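Local coordinates for putative peptide ABC-transport system periplasmic peptide-binding protein (PDB 4OEV) that binds nickel(II) outside the cytoplasm as the solute-binding component of an ABC-type importer, taking part in nickel import, at residues I18-S23 with L32-L37; V102-I107 with P127-A132. One frame throughout, in Å; residues are numbered along the deposited sequence.

From the N terminus, strand 6-11 leads into the loop that holds residues 18-23, and interaction 1 closes at once: the chain passes through the short helix 30-33 and comes back at Phe34, the two segments being only nine residues apart at their nearest ends. Interaction 2 opens much later, after helix 81-92, and joins the end of helix 101-104 to helix 129-132, closing a loop that contains the two antiparallel strands 107-114 and 117-122. The two loops follow in series, neither nested nor crossed. The centres of interactions 1 and 2 lie about 15 Å apart, and the two do not touch. Helix 81-92 borders both, receiving Ala21 and Leu37 from interaction 1 and Phe104 and Ile107 from interaction 2.

Interaction 1 (I18-S23 with L32-L37); sequences INPAYS and LVFSGL
Pro20 stands on edge over one face of the Phe34 ring, its CD and CG turned down onto it, the two side chains crossing at about a right angle. Pro20 CD sits almost exactly above the middle of the ring, 3.4 Å from the Phe34 centroid and only 8° off the ring normal, which makes this a CH-pi contact. The neighbouring methylene reaches the root of the ring, with Pro20 CG 3.5 Å from Phe34 CG. Beneath the opposite face, toward the rim, is CG1 of Val33, the residue before Phe34, so the ring is held between a proline and a valine. Phe34 has its CG anti to the carbonyl carbon (chi1 -61°), a setting that sends the ring from the end of helix 30-33 across to the 18-23 loop.

At the ring's edge, near its plane, Ile18 O comes within 3.3 Å of Phe34 CE2. The methyl of the same residue adds an apolar touch, Ile18 CG2 to Phe34 CE2 at 4.1 Å, and lies 4.5 Å from Val33 CG2.

The loop that presents Pro20 is shaped by an Asx turn: Asn19 OD1 accepts from Ala21 N at 2.9 Å, the donor standing above the carbonyl plane. Asn19 ND2 hydrogen-bonds to Asn154 OD1, and Ile18 pairs through its backbone with the same residue.

No hydrogen bond spans the two segments. Ile18 O is buried without a hydrogen-bonding partner in the model, and the weakly positive ring edge of Phe34 probably offers it some electrostatic compensation, while cohesion otherwise rests on dispersion and the CH-pi contact.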
loop_
_atom_site.group_PDB
_atom_site.type_symbol
_atom_site.label_atom_id
_atom_site.label_comp_id
_atom_site.label_asym_id
_atom_site.label_seq_id
_atom_site.Cartn_x
_atom_site.Cartn_y
_atom_site.Cartn_z
ATOM N N ILE A 18 -15.541 -2.882 5.939
ATOM C CA ILE A 18 -14.622 -2.601 7.022
ATOM C C ILE A 18 -14.379 -3.900 7.759
ATOM O O ILE A 18 -14.910 -4.139 8.845
ATOM C CB ILE A 18 -15.133 -1.482 7.969
ATOM C CG1 ILE A 18 -15.375 -0.182 7.168
ATOM C CG2 ILE A 18 -14.084 -1.195 9.053
ATOM C CD1 ILE A 18 -16.084 0.939 7.975
ATOM N N ASN A 19 -13.523 -4.709 7.163
ATOM C CA ASN A 19 -13.299 -6.076 7.605
ATOM C C ASN A 19 -11.869 -6.423 7.239
ATOM O O ASN A 19 -11.498 -6.342 6.068
ATOM C CB ASN A 19 -14.316 -6.988 6.925
ATOM C CG ASN A 19 -14.142 -8.439 7.261
ATOM O OD1 ASN A 19 -13.077 -8.900 7.669
ATOM N ND2 ASN A 19 -15.212 -9.177 7.108
ATOM N N PRO A 20 -11.048 -6.742 8.248
ATOM C CA PRO A 20 -9.640 -7.104 8.038
ATOM C C PRO A 20 -9.415 -8.117 6.877
ATOM O O PRO A 20 -8.402 -8.011 6.200
ATOM C CB PRO A 20 -9.239 -7.716 9.386
ATOM C CG PRO A 20 -10.167 -7.081 10.372
ATOM C CD PRO A 20 -11.388 -6.605 9.676
ATOM N N ALA A 21 -10.349 -9.048 6.646
ATOM C CA ALA A 21 -10.164 -10.045 5.588
ATOM C C ALA A 21 -10.080 -9.418 4.187
ATOM O O ALA A 21 -9.573 -10.076 3.259
ATOM C CB ALA A 21 -11.270 -11.055 5.616
ATOM N N TYR A 22 -10.574 -8.181 4.038
ATOM C CA TYR A 22 -10.592 -7.480 2.737
ATOM C C TYR A 22 -9.733 -6.205 2.758
ATOM O O TYR A 22 -9.849 -5.328 1.871
ATOM C CB TYR A 22 -12.073 -7.176 2.327
ATOM C CG TYR A 22 -12.862 -8.467 2.363
ATOM C CD1 TYR A 22 -12.615 -9.459 1.402
ATOM C CD2 TYR A 22 -13.778 -8.726 3.362
ATOM C CE1 TYR A 22 -13.268 -10.657 1.423
ATOM C CE2 TYR A 22 -14.474 -9.968 3.409
ATOM C CZ TYR A 22 -14.207 -10.913 2.431
ATOM O OH TYR A 22 -14.835 -12.125 2.402
ATOM N N SER A 23 -8.796 -6.154 3.711
ATOM C CA SER A 23 -7.809 -5.071 3.738
ATOM C C SER A 23 -6.960 -5.018 2.457
ATOM O O SER A 23 -6.320 -6.013 2.111
ATOM C CB SER A 23 -6.841 -5.254 4.867
ATOM O OG SER A 23 -5.858 -4.243 4.818
ATOM N N LEU A 32 -8.818 1.268 13.040
ATOM C CA LEU A 32 -9.494 1.965 14.159
ATOM C C LEU A 32 -10.385 0.977 14.926
ATOM O O LEU A 32 -10.389 0.925 16.167
ATOM C CB LEU A 32 -10.343 3.112 13.640
ATOM C CG LEU A 32 -9.570 4.145 12.818
ATOM C CD1 LEU A 32 -10.506 5.179 12.243
ATOM C CD2 LEU A 32 -8.530 4.814 13.716
ATOM N N VAL A 33 -11.143 0.188 14.170
ATOM C CA VAL A 33 -12.098 -0.757 14.742
ATOM C C VAL A 33 -11.443 -2.065 15.201
ATOM O O VAL A 33 -11.858 -2.680 16.202
ATOM C CB VAL A 33 -13.209 -1.038 13.693
ATOM C CG1 VAL A 33 -14.231 -2.038 14.188
ATOM C CG2 VAL A 33 -13.876 0.278 13.286
ATOM N N PHE A 34 -10.413 -2.502 14.485
ATOM C CA PHE A 34 -9.826 -3.817 14.777
ATOM C C PHE A 34 -8.416 -3.698 15.311
ATOM O O PHE A 34 -7.770 -2.645 15.155
ATOM C CB PHE A 34 -9.825 -4.689 13.524
ATOM C CG PHE A 34 -11.194 -4.948 12.987
ATOM C CD1 PHE A 34 -11.912 -6.061 13.412
ATOM C CD2 PHE A 34 -11.779 -4.072 12.090
ATOM C CE1 PHE A 34 -13.197 -6.296 12.931
ATOM C CE2 PHE A 34 -13.058 -4.292 11.598
ATOM C CZ PHE A 34 -13.770 -5.423 12.010
ATOM N N SER A 35 -7.956 -4.752 15.975
ATOM C CA SER A 35 -6.559 -4.832 16.342
ATOM C C SER A 35 -6.110 -6.249 16.164
ATOM O O SER A 35 -6.933 -7.177 16.241
ATOM C CB SER A 35 -6.331 -4.348 17.776
ATOM O OG SER A 35 -7.061 -5.161 18.664
ATOM N N GLY A 36 -4.799 -6.416 15.980
ATOM C CA GLY A 36 -4.208 -7.694 15.653
ATOM C C GLY A 36 -3.393 -8.234 16.804
ATOM O O GLY A 36 -3.335 -7.620 17.889
ATOM N N LEU A 37 -2.794 -9.402 16.581
ATOM C CA LEU A 37 -1.934 -10.032 17.564
ATOM C C LEU A 37 -0.676 -9.231 17.794
ATOM O O LEU A 37 -0.122 -9.247 18.899
ATOM C CB LEU A 37 -1.560 -11.454 17.130
ATOM C CG LEU A 37 -2.753 -12.371 16.947
ATOM C CD1 LEU A 37 -2.297 -13.807 16.589
ATOM C CD2 LEU A 37 -3.605 -12.346 18.246
#

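Interaction 2 (V102-I107 with P127-A132); sequences VNFEDI and PAFLDA
Asn103 meets Ala132 through its beta carbon, Asn103 CB lying 4.1 Å from Ala132 CB where the two backbones come nearest. With CG anti to the carbonyl carbon (chi1 -65°), the amide turns off from that methyl and is linked to the same residue by water: one water accepts from Asn103 ND2 at 3.0 Å and donates to Ala132 O, also at 3.0 Å. The carbonyl near the end of helix 129-132 is thus satisfied through solvent, without a direct bond between the segments.

Phe104 follows, its ring reaching across toward the second helix although its CB leaves the backbone obliquely. Phe104 CZ lies 3.6 Å from Ala132 O. Phe104 CD2 lies at the edge of the Phe129 ring, near its plane, 4.1 Å from Phe129 CE1; the two side chains cross at about a right angle. Phe91 of helix 81-92 and Tyr63 extend this aromatic cluster, the latter edge-to-face with Phe129.

The chain then reverses in a type I beta turn from Phe104 to Ile107, closed by Ile107 N to Phe104 O at 3.2 Å. It carries the polypeptide from helix 101-104 into strand 107-114, an outermost strand of the antiparallel sheet 51-56, 62-67, 117-122 and 107-114, so that the contact covers a helix-to-strand junction. Within the turn, Asp106 OD1 accepts from Lys124 N.

At Ile107 the strand begins, and CD1 at the end of the Ile107 side chain reaches Phe129 CE1 at 3.8 Å, while Ile107 CG1 lies 4.1 Å from Phe129 CZ. Ile120 of strand 117-122 touches both Ile107 and Phe129.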
loop_
_atom_site.group_PDB
_atom_site.type_symbol
_atom_site.label_atom_id
_atom_site.label_comp_id
_atom_site.label_asym_id
_atom_site.label_seq_id
_atom_site.Cartn_x
_atom_site.Cartn_y
_atom_site.Cartn_z
ATOM N N VAL A 102 -2.831 -14.667 0.500
ATOM C CA VAL A 102 -1.451 -15.107 0.276
ATOM C C VAL A 102 -0.590 -14.936 1.534
ATOM O O VAL A 102 0.524 -15.467 1.603
ATOM C CB VAL A 102 -0.801 -14.345 -0.945
ATOM C CG1 VAL A 102 -1.524 -14.710 -2.231
ATOM C CG2 VAL A 102 -0.834 -12.824 -0.684
ATOM N N ASN A 103 -1.098 -14.204 2.542
ATOM C CA ASN A 103 -0.371 -14.022 3.781
ATOM C C ASN A 103 -0.674 -15.187 4.732
ATOM O O ASN A 103 0.010 -15.326 5.775
ATOM C CB ASN A 103 -0.705 -12.698 4.496
ATOM C CG ASN A 103 -0.273 -11.477 3.681
ATOM O OD1 ASN A 103 0.118 -11.604 2.541
ATOM N ND2 ASN A 103 -0.307 -10.311 4.299
ATOM N N PHE A 104 -1.736 -15.934 4.429
ATOM C CA PHE A 104 -2.161 -17.050 5.323
ATOM C C PHE A 104 -2.309 -18.420 4.692
ATOM O O PHE A 104 -2.623 -19.382 5.410
ATOM C CB PHE A 104 -3.482 -16.670 5.995
ATOM C CG PHE A 104 -3.357 -15.464 6.862
ATOM C CD1 PHE A 104 -3.413 -14.185 6.303
ATOM C CD2 PHE A 104 -3.109 -15.583 8.218
ATOM C CE1 PHE A 104 -3.246 -13.057 7.095
ATOM C CE2 PHE A 104 -2.966 -14.444 9.027
ATOM C CZ PHE A 104 -3.027 -13.184 8.465
ATOM N N GLU A 105 -2.060 -18.540 3.379
ATOM C CA GLU A 105 -2.219 -19.817 2.665
ATOM C C GLU A 105 -1.266 -20.874 3.173
ATOM O O GLU A 105 -1.481 -22.080 2.997
ATOM C CB GLU A 105 -1.993 -19.647 1.148
ATOM C CG GLU A 105 -0.575 -19.123 0.818
ATOM C CD GLU A 105 -0.348 -18.936 -0.678
ATOM O OE1 GLU A 105 -1.152 -19.534 -1.432
ATOM O OE2 GLU A 105 0.555 -18.133 -1.091
ATOM N N ASP A 106 -0.193 -20.420 3.794
ATOM C CA ASP A 106 0.857 -21.305 4.221
ATOM C C ASP A 106 0.632 -21.921 5.621
ATOM O O ASP A 106 1.485 -22.650 6.141
ATOM C CB ASP A 106 2.152 -20.539 4.198
ATOM C CG ASP A 106 3.326 -21.401 4.541
ATOM O OD1 ASP A 106 3.395 -22.540 4.026
ATOM O OD2 ASP A 106 4.103 -20.976 5.421
ATOM N N ILE A 107 -0.532 -21.668 6.200
ATOM C CA ILE A 107 -0.874 -22.227 7.508
ATOM C C ILE A 107 -1.462 -23.611 7.339
ATOM O O ILE A 107 -2.467 -23.780 6.638
ATOM C CB ILE A 107 -1.867 -21.340 8.219
ATOM C CG1 ILE A 107 -1.183 -20.026 8.522
ATOM C CG2 ILE A 107 -2.383 -22.033 9.547
ATOM C CD1 ILE A 107 -2.117 -18.972 8.770
ATOM N N PRO A 127 8.622 -16.270 7.354
ATOM C CA PRO A 127 9.093 -15.333 8.382
ATOM C C PRO A 127 8.208 -14.086 8.461
ATOM O O PRO A 127 8.066 -13.511 9.544
ATOM C CB PRO A 127 10.488 -14.934 7.894
ATOM C CG PRO A 127 10.868 -15.910 6.852
ATOM C CD PRO A 127 9.638 -16.520 6.316
ATOM N N ALA A 128 7.568 -13.719 7.355
ATOM C CA ALA A 128 6.708 -12.538 7.347
ATOM C C ALA A 128 5.457 -12.720 8.216
ATOM O O ALA A 128 4.671 -11.789 8.381
ATOM C CB ALA A 128 6.309 -12.183 5.931
ATOM N N PHE A 129 5.275 -13.912 8.796
ATOM C CA PHE A 129 4.028 -14.228 9.471
ATOM C C PHE A 129 3.676 -13.284 10.641
ATOM O O PHE A 129 2.505 -12.972 10.853
ATOM C CB PHE A 129 4.086 -15.689 10.035
ATOM C CG PHE A 129 2.762 -16.236 10.459
ATOM C CD1 PHE A 129 1.619 -15.980 9.716
ATOM C CD2 PHE A 129 2.667 -17.112 11.586
ATOM C CE1 PHE A 129 0.388 -16.488 10.091
ATOM C CE2 PHE A 129 1.447 -17.634 11.960
ATOM C CZ PHE A 129 0.298 -17.347 11.227
ATOM N N LEU A 130 4.669 -12.908 11.445
ATOM C CA LEU A 130 4.403 -12.042 12.596
ATOM C C LEU A 130 3.948 -10.665 12.107
ATOM O O LEU A 130 3.040 -10.075 12.690
ATOM C CB LEU A 130 5.640 -11.915 13.472
ATOM C CG LEU A 130 5.891 -13.185 14.296
ATOM C CD1 LEU A 130 7.237 -13.087 15.001
ATOM C CD2 LEU A 130 4.764 -13.390 15.301
ATOM N N ASP A 131 4.565 -10.170 11.030
ATOM C CA ASP A 131 4.104 -8.906 10.439
ATOM C C ASP A 131 2.684 -9.106 9.966
ATOM O O ASP A 131 1.851 -8.230 10.148
ATOM C CB ASP A 131 4.984 -8.441 9.249
ATOM C CG ASP A 131 6.213 -7.697 9.700
ATOM O OD1 ASP A 131 6.524 -7.764 10.931
ATOM O OD2 ASP A 131 6.814 -6.992 8.853
ATOM N N ALA A 132 2.419 -10.269 9.371
ATOM C CA ALA A 132 1.097 -10.578 8.812
ATOM C C ALA A 132 0.029 -10.620 9.889
ATOM O O ALA A 132 -1.140 -10.304 9.629
ATOM C CB ALA A 132 1.133 -11.910 8.057
HETATM O O HOH W 1 -1.900 -9.720 6.787
#